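Local coordinates for protein multicopper oxidase (Pseudomonas thermotolerans, PDB 6VOW) that probably oxidises phenolic and related substrates in the manner of a laccase, passing the electrons through its copper centres to reduce dioxygen to water, at residues A[209-214]-A[291-296]; A[234-239]-A[279-284]. All blocks are in the same frame, centred on the assembly; numbering follows the deposited sequence.

Contact 1: residues A[209-214]-A[291-296]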
loop_
_atom_site.group_PDB
_atom_site.type_symbol
_atom_site.label_atom_id
_atom_site.label_comp_id
_atom_site.label_asym_id
_atom_site.label_seq_id
_atom_site.Cartn_x
_atom_site.Cartn_y
_atom_site.Cartn_z
ATOM N N PRO A 209 5.107 19.766 0.380
ATOM C CA PRO A 209 4.243 20.730 1.058
ATOM C C PRO A 209 4.683 20.969 2.504
ATOM O O PRO A 209 5.478 20.218 3.074
ATOM C CB PRO A 209 2.890 20.068 0.984
ATOM C CG PRO A 209 3.205 18.634 1.160
ATOM C CD PRO A 209 4.501 18.436 0.379
ATOM N N THR A 210 4.206 22.073 3.062
ATOM C CA THR A 210 4.379 22.404 4.455
ATOM C C THR A 210 3.043 22.029 5.068
ATOM O O THR A 210 2.004 22.542 4.664
ATOM C CB THR A 210 4.745 23.890 4.642
ATOM O OG1 THR A 210 3.657 24.727 4.230
ATOM C CG2 THR A 210 5.943 24.232 3.791
ATOM N N LEU A 211 3.059 21.078 5.982
ATOM C CA LEU A 211 1.846 20.680 6.699
ATOM C C LEU A 211 1.832 21.187 8.112
ATOM O O LEU A 211 2.759 20.921 8.890
ATOM C CB LEU A 211 1.768 19.180 6.732
ATOM C CG LEU A 211 1.944 18.716 5.274
ATOM C CD1 LEU A 211 2.456 17.296 5.347
ATOM C CD2 LEU A 211 0.659 18.865 4.433
ATOM N N GLU A 212 0.785 21.902 8.464
ATOM C CA GLU A 212 0.669 22.465 9.789
ATOM C C GLU A 212 0.145 21.407 10.768
ATOM O O GLU A 212 -0.769 20.626 10.449
ATOM C CB GLU A 212 -0.171 23.772 9.768
ATOM C CG GLU A 212 0.618 24.974 9.181
ATOM C CD GLU A 212 -0.139 26.319 9.153
ATOM O OE1 GLU A 212 -1.142 26.470 9.890
ATOM O OE2 GLU A 212 0.278 27.253 8.406
ATOM N N LEU A 213 0.774 21.356 11.942
ATOM C CA LEU A 213 0.420 20.473 13.036
ATOM C C LEU A 213 0.460 21.275 14.374
ATOM O O LEU A 213 1.323 22.154 14.521
ATOM C CB LEU A 213 1.433 19.323 13.113
ATOM C CG LEU A 213 1.541 18.342 11.983
ATOM C CD1 LEU A 213 2.699 17.444 12.237
ATOM C CD2 LEU A 213 0.262 17.508 11.893
ATOM N N PRO A 214 -0.432 20.947 15.357
ATOM C CA PRO A 214 -0.464 21.666 16.648
ATOM C C PRO A 214 0.667 21.326 17.628
ATOM O O PRO A 214 0.917 20.131 17.900
ATOM C CB PRO A 214 -1.807 21.259 17.248
ATOM C CG PRO A 214 -2.173 19.988 16.611
ATOM C CD PRO A 214 -1.519 19.955 15.255
ATOM N N ALA A 291 8.231 16.600 2.697
ATOM C CA ALA A 291 7.301 17.497 3.323
ATOM C C ALA A 291 8.003 18.085 4.507
ATOM O O ALA A 291 8.909 17.507 5.068
ATOM C CB ALA A 291 6.043 16.760 3.812
ATOM N N THR A 292 7.482 19.222 4.886
ATOM C CA THR A 292 7.810 19.949 6.036
ATOM C C THR A 292 6.582 20.022 6.995
ATOM O O THR A 292 5.518 20.447 6.597
ATOM C CB THR A 292 8.231 21.357 5.569
ATOM O OG1 THR A 292 9.357 21.234 4.704
ATOM C CG2 THR A 292 8.657 22.109 6.666
ATOM N N LEU A 293 6.819 19.707 8.258
ATOM C CA LEU A 293 5.831 19.722 9.319
ATOM C C LEU A 293 6.147 20.905 10.162
ATOM O O LEU A 293 7.169 20.909 10.839
ATOM C CB LEU A 293 5.967 18.476 10.185
ATOM C CG LEU A 293 5.851 17.166 9.446
ATOM C CD1 LEU A 293 5.920 16.116 10.518
ATOM C CD2 LEU A 293 4.580 17.036 8.649
ATOM N N LYS A 294 5.300 21.925 10.055
ATOM C CA LYS A 294 5.438 23.160 10.795
ATOM C C LYS A 294 4.590 23.011 11.995
ATOM O O LYS A 294 3.387 22.825 11.876
ATOM C CB LYS A 294 4.953 24.381 9.978
ATOM C CG LYS A 294 5.150 25.727 10.673
ATOM C CD LYS A 294 5.132 26.927 9.696
ATOM C CE LYS A 294 3.731 27.552 9.511
ATOM N NZ LYS A 294 3.469 28.061 8.125
ATOM N N SER A 295 5.232 23.091 13.154
ATOM C CA SER A 295 4.550 23.111 14.420
ATOM C C SER A 295 3.835 24.428 14.568
ATOM O O SER A 295 4.477 25.465 14.627
ATOM C CB SER A 295 5.578 23.034 15.533
ATOM O OG SER A 295 4.914 23.038 16.775
ATOM N N VAL A 296 2.515 24.386 14.663
ATOM C CA VAL A 296 1.691 25.594 14.824
ATOM C C VAL A 296 1.243 25.718 16.300
ATOM O O VAL A 296 1.160 24.711 17.007
ATOM C CB VAL A 296 0.508 25.517 13.852
ATOM C CG1 VAL A 296 -0.255 26.839 13.737
ATOM C CG2 VAL A 296 1.047 25.135 12.483
#

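Contact 2: residues A[234-239]-A[279-284]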
loop_
_atom_site.group_PDB
_atom_site.type_symbol
_atom_site.label_atom_id
_atom_site.label_comp_id
_atom_site.label_asym_id
_atom_site.label_seq_id
_atom_site.Cartn_x
_atom_site.Cartn_y
_atom_site.Cartn_z
ATOM N N LEU A 234 12.322 6.841 4.617
ATOM C CA LEU A 234 11.721 7.920 5.433
ATOM C C LEU A 234 12.494 8.146 6.676
ATOM O O LEU A 234 12.878 7.218 7.383
ATOM C CB LEU A 234 10.277 7.553 5.854
ATOM C CG LEU A 234 9.158 7.434 4.828
ATOM C CD1 LEU A 234 7.862 7.087 5.557
ATOM C CD2 LEU A 234 8.973 8.711 4.046
ATOM N N ASN A 235 12.684 9.393 6.990
ATOM C CA ASN A 235 13.451 9.762 8.158
ATOM C C ASN A 235 12.904 11.101 8.503
ATOM O O ASN A 235 12.367 11.768 7.603
ATOM C CB ASN A 235 14.971 9.713 7.875
ATOM C CG ASN A 235 15.393 10.670 6.805
ATOM O OD1 ASN A 235 15.456 10.333 5.615
ATOM N ND2 ASN A 235 15.704 11.867 7.211
ATOM N N LEU A 236 12.918 11.443 9.797
ATOM C CA LEU A 236 12.338 12.755 10.264
ATOM C C LEU A 236 13.289 13.370 11.310
ATOM O O LEU A 236 13.055 13.263 12.511
ATOM C CB LEU A 236 10.934 12.524 10.834
ATOM C CG LEU A 236 9.843 13.607 10.797
ATOM C CD1 LEU A 236 8.711 13.119 11.722
ATOM C CD2 LEU A 236 10.315 14.976 11.186
ATOM N N PRO A 237 14.390 14.003 10.854
ATOM C CA PRO A 237 15.424 14.287 11.842
ATOM C C PRO A 237 14.950 15.247 12.837
ATOM O O PRO A 237 14.260 16.162 12.474
ATOM C CB PRO A 237 16.562 14.921 11.021
ATOM C CG PRO A 237 16.162 14.803 9.597
ATOM C CD PRO A 237 14.697 14.574 9.535
ATOM N N GLY A 238 15.281 15.044 14.100
ATOM C CA GLY A 238 14.860 16.041 15.131
ATOM C C GLY A 238 13.643 15.655 15.960
ATOM O O GLY A 238 13.642 15.804 17.150
ATOM N N ALA A 239 12.587 15.175 15.332
ATOM C CA ALA A 239 11.318 14.974 16.034
ATOM C C ALA A 239 11.389 13.652 16.738
ATOM O O ALA A 239 12.166 12.786 16.324
ATOM C CB ALA A 239 10.166 14.971 15.057
ATOM N N ARG A 279 8.493 25.753 15.174
ATOM C CA ARG A 279 9.478 24.750 14.668
ATOM C C ARG A 279 8.936 24.095 13.419
ATOM O O ARG A 279 7.722 24.048 13.167
ATOM C CB ARG A 279 9.796 23.643 15.691
ATOM C CG ARG A 279 10.458 24.109 16.977
ATOM C CD ARG A 279 11.881 24.578 16.819
ATOM N NE ARG A 279 12.518 24.742 18.144
ATOM C CZ ARG A 279 13.308 23.853 18.780
ATOM N NH1 ARG A 279 13.650 22.652 18.275
ATOM N NH2 ARG A 279 13.788 24.179 19.974
ATOM N N GLU A 280 9.867 23.597 12.623
ATOM C CA GLU A 280 9.564 23.116 11.290
ATOM C C GLU A 280 10.488 21.947 11.190
ATOM O O GLU A 280 11.688 22.055 11.493
ATOM C CB GLU A 280 9.883 24.213 10.305
ATOM C CG GLU A 280 9.785 23.834 8.875
ATOM C CD GLU A 280 10.751 24.595 7.944
ATOM O OE1 GLU A 280 11.607 23.948 7.224
ATOM O OE2 GLU A 280 10.640 25.851 7.917
ATOM N N LEU A 281 9.908 20.798 10.899
ATOM C CA LEU A 281 10.669 19.581 10.814
ATOM C C LEU A 281 10.533 19.060 9.415
ATOM O O LEU A 281 9.449 19.189 8.797
ATOM C CB LEU A 281 10.093 18.530 11.739
ATOM C CG LEU A 281 10.130 18.675 13.259
ATOM C CD1 LEU A 281 10.572 20.034 13.744
ATOM C CD2 LEU A 281 8.753 18.292 13.812
ATOM N N PRO A 282 11.597 18.434 8.904
ATOM C CA PRO A 282 11.466 17.963 7.529
ATOM C C PRO A 282 11.250 16.474 7.507
ATOM O O PRO A 282 11.972 15.724 8.151
ATOM C CB PRO A 282 12.806 18.377 6.921
ATOM C CG PRO A 282 13.746 18.552 8.104
ATOM C CD PRO A 282 12.996 18.320 9.354
ATOM N N LEU A 283 10.196 16.040 6.832
ATOM C CA LEU A 283 10.025 14.637 6.577
ATOM C C LEU A 283 10.804 14.369 5.295
ATOM O O LEU A 283 10.643 15.093 4.331
ATOM C CB LEU A 283 8.529 14.281 6.446
ATOM C CG LEU A 283 8.267 12.818 6.119
ATOM C CD1 LEU A 283 8.570 11.941 7.300
ATOM C CD2 LEU A 283 6.868 12.677 5.688
ATOM N N ARG A 284 11.644 13.347 5.283
ATOM C CA ARG A 284 12.558 13.163 4.189
ATOM C C ARG A 284 12.580 11.802 3.623
ATOM O O ARG A 284 12.443 10.774 4.344
ATOM C CB ARG A 284 14.005 13.445 4.685
ATOM C CG ARG A 284 14.103 14.861 5.188
ATOM C CD ARG A 284 15.499 15.419 5.400
ATOM N NE ARG A 284 16.355 14.480 6.063
ATOM C CZ ARG A 284 17.680 14.552 6.097
ATOM N NH1 ARG A 284 18.339 15.567 5.585
ATOM N NH2 ARG A 284 18.347 13.619 6.745
#

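Contact 1: residues A[209-214]-A[291-296]
Glu212 and Lys294 stand side by side on one face of a parallel strand pair, with Val296 packed against the glutamate. Starting at its root, Glu212 CB lies 3.3 Å from Val296 CG2, and CG is just as close to that methyl, shorter than normal carbon contacts, so the exact fit is doubtful. Its CG stands anti to the carbonyl carbon (chi1 -75°), and the chain runs extended beyond it, carrying the carboxylate past the valine. CD and OE1 still border the methyls of Val296, whereas OE2 turns to the lysine, forming a salt bridge with Lys294 NZ at 3.3 Å; the hydrogen bond within it is weak. Lys294 bends near its end to bring the ammonium there. Ahead of this pair, Thr210 and Thr292, beta-branched residues suited to strands, point the same way, with CG2 of Thr210 4.1 Å from CB of Thr292.

Leucines fill the other face. Leu293 CD2 lies 3.9 Å from Leu211 CD1, and Leu293 CD1 is equally far from Leu213 CD1; Leu167 and Leu221 of the facing sheet adjoin this apolar layer. Five backbone hydrogen bonds join the strands, beginning with Thr292 N to Pro209 O at 2.9 Å. The chemistry is two-sided: backbone bonds and the largely buried leucines should supply most of the cohesion, while the long salt bridge on an exposed residue probably adds little.

Contact 2: residues A[234-239]-A[279-284]
Pro237 CG lies over one face of the Arg284 guanidinium, 3.6 Å from NE, while the Asn235 amide sits at its edge. The amide and guanidinium planes are 84° apart, so the two flat groups do not stack. Arg284 reaches this place through a bend at chi3 (-44°), which turns the guanidinium so that one face meets the proline and an edge meets the asparagine. Beneath them, the backbones of Asn235 and Arg284 form an antiparallel hydrogen-bonded pair: Asn235 N to Arg284 O is 3.0 Å and Arg284 N to Asn235 O is 2.9 Å.

Two residues on, the pairing stops. Pro237 has no N-H to offer Pro282 O, and Pro282 has none to return, so prolines suit the place where the strands part. Pro282 O is buried without a polar partner; Pro237 CD comes within 3.3 Å of it, and Leu236 CD2 also borders it.

On the inner side, Leu236 swings its CG roughly anti to the backbone N (chi1 -151°), directing CD2 onto Leu281 CB at 3.6 Å, while its CG touches Leu283 CD1 (4.1 Å), the two side chains crossing at about a right angle. Leu281 CD2 touches Ala239 CB, 3.8 Å away, where a small methyl fits the turning chain.

Strand 280-285 is flanked here by strand 232-235 and, across its other edge, by strand 288-296. Leu234 and Leu283 meet Leu223 of strand 218-225, and Leu236 and Ala239 rest on Val272 of strand 267-273, joining the two sheets of a beta sandwich.

Overall arrangement
Contacts 1 and 2 are two seams of one mixed sheet, running in the order 210-214, 288-296, 280-285, 232-235, 260-262; their centres lie about 10 Å apart. Contact 1 is the parallel seam at an outer strand, contact 2 an antiparallel one further in, and along the chain contact 2 is nested within the loop that contact 1 closes. The hairpin strands 280-285 and 288-296 link them: Leu283 N approaches Ala291 O at 2.6 Å, a probable hydrogen bond. The sheet belongs to a cupredoxin-like beta sandwich. Neither contact supplies a copper ligand; the residues seen binding copper fall between His94 and His138 and between His388 and His444.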